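Local coordinates for extracellular solute-binding protein (PDB 4P98) that probably binds a small solute outside the cell and hands it to an ABC transporter, at residues Ala165-Lys168 with Arg173-Tyr176; Phe134-Leu139 with Pro224-Ser229. All coordinates share one frame; numbering follows the deposited sequence.

Contact 1 of 2, residues Ala165-Lys168 with Arg173-Tyr176; sequences AGLK and RASY
The forked end of L167 is divided between two residues of 173-176, one methyl group for each. CD1 lies 3.9 Å from CB of A174, at the point where the chain turns out of the loop and into the strand. CD2 reaches 3.9 Å to CD1 of Y176 and also rests near that residue's CB, so it meets the root of the aromatic side chain, obliquely to the ring. The fork is carried down from the helix because CG of L167 stands trans to the backbone N (chi1 179°). Y176 has the same first torsion (176°), which directs its side chain back along the helix, where it touches H160, I163 and R164, and its OH is hydrogen-bonded to E178. With an alanine in place of L167, A174 and the inner end of Y176 would probably lose part of their apolar cover and a gap would open beneath the helix. The contact joins the last turn of helix 154-170 to the start of strand 175-180, the closing half of a beta-alpha-beta unit that begins with strand 144-149. L167 also touches V145 of that first strand and A136 of helix 125-137.

Contact 2 of 2, residues Phe134-Leu139 with Pro224-Ser229; sequences FVAGSL and PTIGVS
Two torsions set up the meeting of I226 with V135 and A136. In I226 the longer branch, CG1, is trans to the carbonyl carbon (chi1 -69°), and chi2 is extended at 169°, which carries CD1 straight out from the strand to the helix. In V135 it is CG1 that lies trans to the backbone N, and this methyl group receives the isoleucine tip at 3.8 Å from CD1 of I226. The same CD1 sits 3.7 Å from the backbone N of A136 and 4.0 Å from its CB. A single methyl group is therefore lodged between a valine branch, an alanine methyl and the helix backbone, and the grip is wholly one of apolar packing. The CA atoms of A136 and I226 are 7.7 Å apart, the nearest such pair of the two segments.

Next to the contact, S138 turns its OG back to O of F134 in a 2.8 Å hydrogen bond, the donor tilted 32° from the carbonyl plane, while its backbone N bonds to O of V135. Around the buried core, L204 touches both A136 and I226, and T242 of the next strand touches V135. Strand 225-226 is an inner strand of a parallel sheet, flanked by 205-207 and 240-242, and T225 on its opposite face packs on helix 212-221. Helices on both faces of a parallel sheet make the three-layer alpha/beta sandwich characteristic of the lobes of periplasmic-binding-protein folds.

Overall arrangement
Contacts 1 and 2 both bring a helix against the five-stranded parallel sheet of one lobe, and their centres are 12 Å apart. Contact 1 reaches its edge strand, 175-180, and contact 2 the inner strand 225-226. Along the chain 165-176 is nested between 134-139 and 224-229, so the local beta-alpha-beta link forms inside a much longer excursion. The two also touch directly: CD1 of L167 packs 3.5 Å from CA of G137, joining helices 154-170 and 125-137 side by side. The two helices thus lie against each other as they pack on this sheet, while the other, six-stranded sheet belongs to the other lobe, consistent with a two-lobed solute-binding protein.

Contact 1 of 2, residues Ala165-Lys168 with Arg173-Tyr176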
# COMPACT_ATOMS: atom_id res chain seq x y z
N ALA A 165 0.56 -8.68 -15.54
CA ALA A 165 -0.37 -7.98 -16.42
C ALA A 165 0.06 -6.56 -16.74
O ALA A 165 -0.00 -6.13 -17.90
CB ALA A 165 -1.78 -8.00 -15.83
N GLY A 166 0.50 -5.82 -15.73
CA GLY A 166 1.02 -4.47 -15.93
C GLY A 166 2.23 -4.43 -16.84
O GLY A 166 2.35 -3.55 -17.70
N LEU A 167 3.12 -5.39 -16.63
CA LEU A 167 4.33 -5.51 -17.45
C LEU A 167 3.98 -5.85 -18.89
O LEU A 167 4.54 -5.25 -19.81
CB LEU A 167 5.27 -6.57 -16.87
CG LEU A 167 6.57 -6.80 -17.66
CD1 LEU A 167 7.40 -5.53 -17.72
CD2 LEU A 167 7.35 -7.93 -17.01
N LYS A 168 3.07 -6.80 -19.09
CA LYS A 168 2.64 -7.19 -20.43
C LYS A 168 2.00 -6.01 -21.16
O LYS A 168 2.20 -5.85 -22.36
CB LYS A 168 1.66 -8.36 -20.37
CG LYS A 168 1.27 -8.90 -21.74
CD LYS A 168 0.26 -10.02 -21.61
CE LYS A 168 -0.25 -10.47 -22.97
NZ LYS A 168 -1.21 -11.59 -22.83
N ARG A 173 7.04 -7.38 -24.88
CA ARG A 173 8.27 -8.10 -25.25
C ARG A 173 9.12 -8.52 -24.04
O ARG A 173 9.96 -9.40 -24.18
CB ARG A 173 9.12 -7.25 -26.20
CG ARG A 173 8.55 -7.14 -27.61
CD ARG A 173 8.96 -8.34 -28.46
NE ARG A 173 8.35 -8.32 -29.79
CZ ARG A 173 8.69 -9.14 -30.79
NH1 ARG A 173 9.64 -10.06 -30.64
NH2 ARG A 173 8.07 -9.04 -31.96
N ALA A 174 8.90 -7.90 -22.88
CA ALA A 174 9.71 -8.22 -21.70
C ALA A 174 9.43 -9.63 -21.20
O ALA A 174 8.32 -10.14 -21.33
CB ALA A 174 9.46 -7.22 -20.59
N SER A 175 10.46 -10.28 -20.65
CA SER A 175 10.29 -11.59 -20.04
C SER A 175 10.27 -11.41 -18.52
O SER A 175 10.74 -10.39 -17.99
CB SER A 175 11.38 -12.56 -20.48
OG SER A 175 12.63 -12.15 -19.97
N TYR A 176 9.71 -12.39 -17.84
CA TYR A 176 9.37 -12.25 -16.43
C TYR A 176 9.57 -13.58 -15.71
O TYR A 176 9.18 -14.63 -16.22
CB TYR A 176 7.91 -11.80 -16.32
CG TYR A 176 7.37 -11.71 -14.90
CD1 TYR A 176 7.58 -10.58 -14.12
CD2 TYR A 176 6.65 -12.76 -14.36
CE1 TYR A 176 7.07 -10.50 -12.82
CE2 TYR A 176 6.15 -12.70 -13.07
CZ TYR A 176 6.35 -11.57 -12.32
OH TYR A 176 5.84 -11.55 -11.05

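Contact 2 of 2, residues Phe134-Leu139 with Pro224-Ser229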
# COMPACT_ATOMS: atom_id res chain seq x y z
N PHE A 134 3.56 -2.15 -14.59
CA PHE A 134 3.47 -1.11 -15.59
C PHE A 134 4.70 -0.19 -15.58
O PHE A 134 5.21 0.17 -16.63
CB PHE A 134 2.20 -0.29 -15.41
CG PHE A 134 1.99 0.74 -16.49
CD1 PHE A 134 2.47 2.02 -16.33
CD2 PHE A 134 1.32 0.41 -17.66
CE1 PHE A 134 2.28 2.98 -17.33
CE2 PHE A 134 1.13 1.35 -18.66
CZ PHE A 134 1.61 2.63 -18.49
N VAL A 135 5.16 0.18 -14.39
CA VAL A 135 6.39 0.97 -14.26
C VAL A 135 7.57 0.18 -14.80
O VAL A 135 8.41 0.74 -15.52
CB VAL A 135 6.65 1.44 -12.80
CG1 VAL A 135 8.05 2.02 -12.65
CG2 VAL A 135 5.64 2.48 -12.37
N ALA A 136 7.64 -1.11 -14.46
CA ALA A 136 8.71 -1.97 -14.95
C ALA A 136 8.74 -2.02 -16.49
O ALA A 136 9.80 -1.99 -17.09
CB ALA A 136 8.56 -3.38 -14.40
N GLY A 137 7.56 -2.09 -17.10
CA GLY A 137 7.46 -2.15 -18.55
C GLY A 137 7.67 -0.82 -19.24
O GLY A 137 7.81 -0.78 -20.46
N SER A 138 7.71 0.27 -18.48
CA SER A 138 7.90 1.61 -19.02
C SER A 138 9.36 2.06 -19.05
O SER A 138 9.65 3.15 -19.53
CB SER A 138 7.10 2.62 -18.20
OG SER A 138 5.71 2.36 -18.31
N LEU A 139 10.28 1.23 -18.54
CA LEU A 139 11.67 1.65 -18.37
C LEU A 139 12.45 1.49 -19.67
O LEU A 139 11.97 0.86 -20.61
CB LEU A 139 12.34 0.82 -17.27
CG LEU A 139 11.68 0.85 -15.90
CD1 LEU A 139 12.41 -0.10 -14.96
CD2 LEU A 139 11.65 2.27 -15.34
N PRO A 224 18.29 -1.75 -10.83
CA PRO A 224 17.32 -0.97 -10.08
C PRO A 224 16.26 -1.86 -9.42
O PRO A 224 16.10 -3.00 -9.81
CB PRO A 224 16.67 -0.09 -11.16
CG PRO A 224 16.78 -0.92 -12.39
CD PRO A 224 18.12 -1.60 -12.28
N THR A 225 15.54 -1.31 -8.44
CA THR A 225 14.41 -2.01 -7.86
C THR A 225 13.10 -1.19 -7.96
O THR A 225 13.12 0.04 -8.19
CB THR A 225 14.64 -2.41 -6.39
OG1 THR A 225 14.70 -1.25 -5.55
CG2 THR A 225 15.93 -3.23 -6.24
N ILE A 226 11.99 -1.90 -7.79
CA ILE A 226 10.67 -1.31 -7.58
C ILE A 226 10.06 -1.98 -6.34
O ILE A 226 10.18 -3.20 -6.19
CB ILE A 226 9.76 -1.56 -8.79
CG1 ILE A 226 10.25 -0.76 -9.99
CG2 ILE A 226 8.30 -1.19 -8.49
CD1 ILE A 226 9.59 -1.14 -11.30
N GLY A 227 9.44 -1.21 -5.46
CA GLY A 227 8.61 -1.78 -4.39
C GLY A 227 9.26 -1.98 -3.04
O GLY A 227 8.61 -2.44 -2.11
N VAL A 228 10.54 -1.61 -2.93
CA VAL A 228 11.28 -1.82 -1.69
C VAL A 228 10.83 -0.86 -0.61
O VAL A 228 10.58 0.31 -0.87
CB VAL A 228 12.81 -1.73 -1.92
CG1 VAL A 228 13.56 -1.88 -0.61
CG2 VAL A 228 13.25 -2.78 -2.92
N SER A 229 10.73 -1.37 0.61
CA SER A 229 10.37 -0.60 1.79
C SER A 229 11.12 0.71 1.88
O SER A 229 12.34 0.76 1.64
CB SER A 229 10.68 -1.42 3.06
OG SER A 229 10.61 -0.62 4.25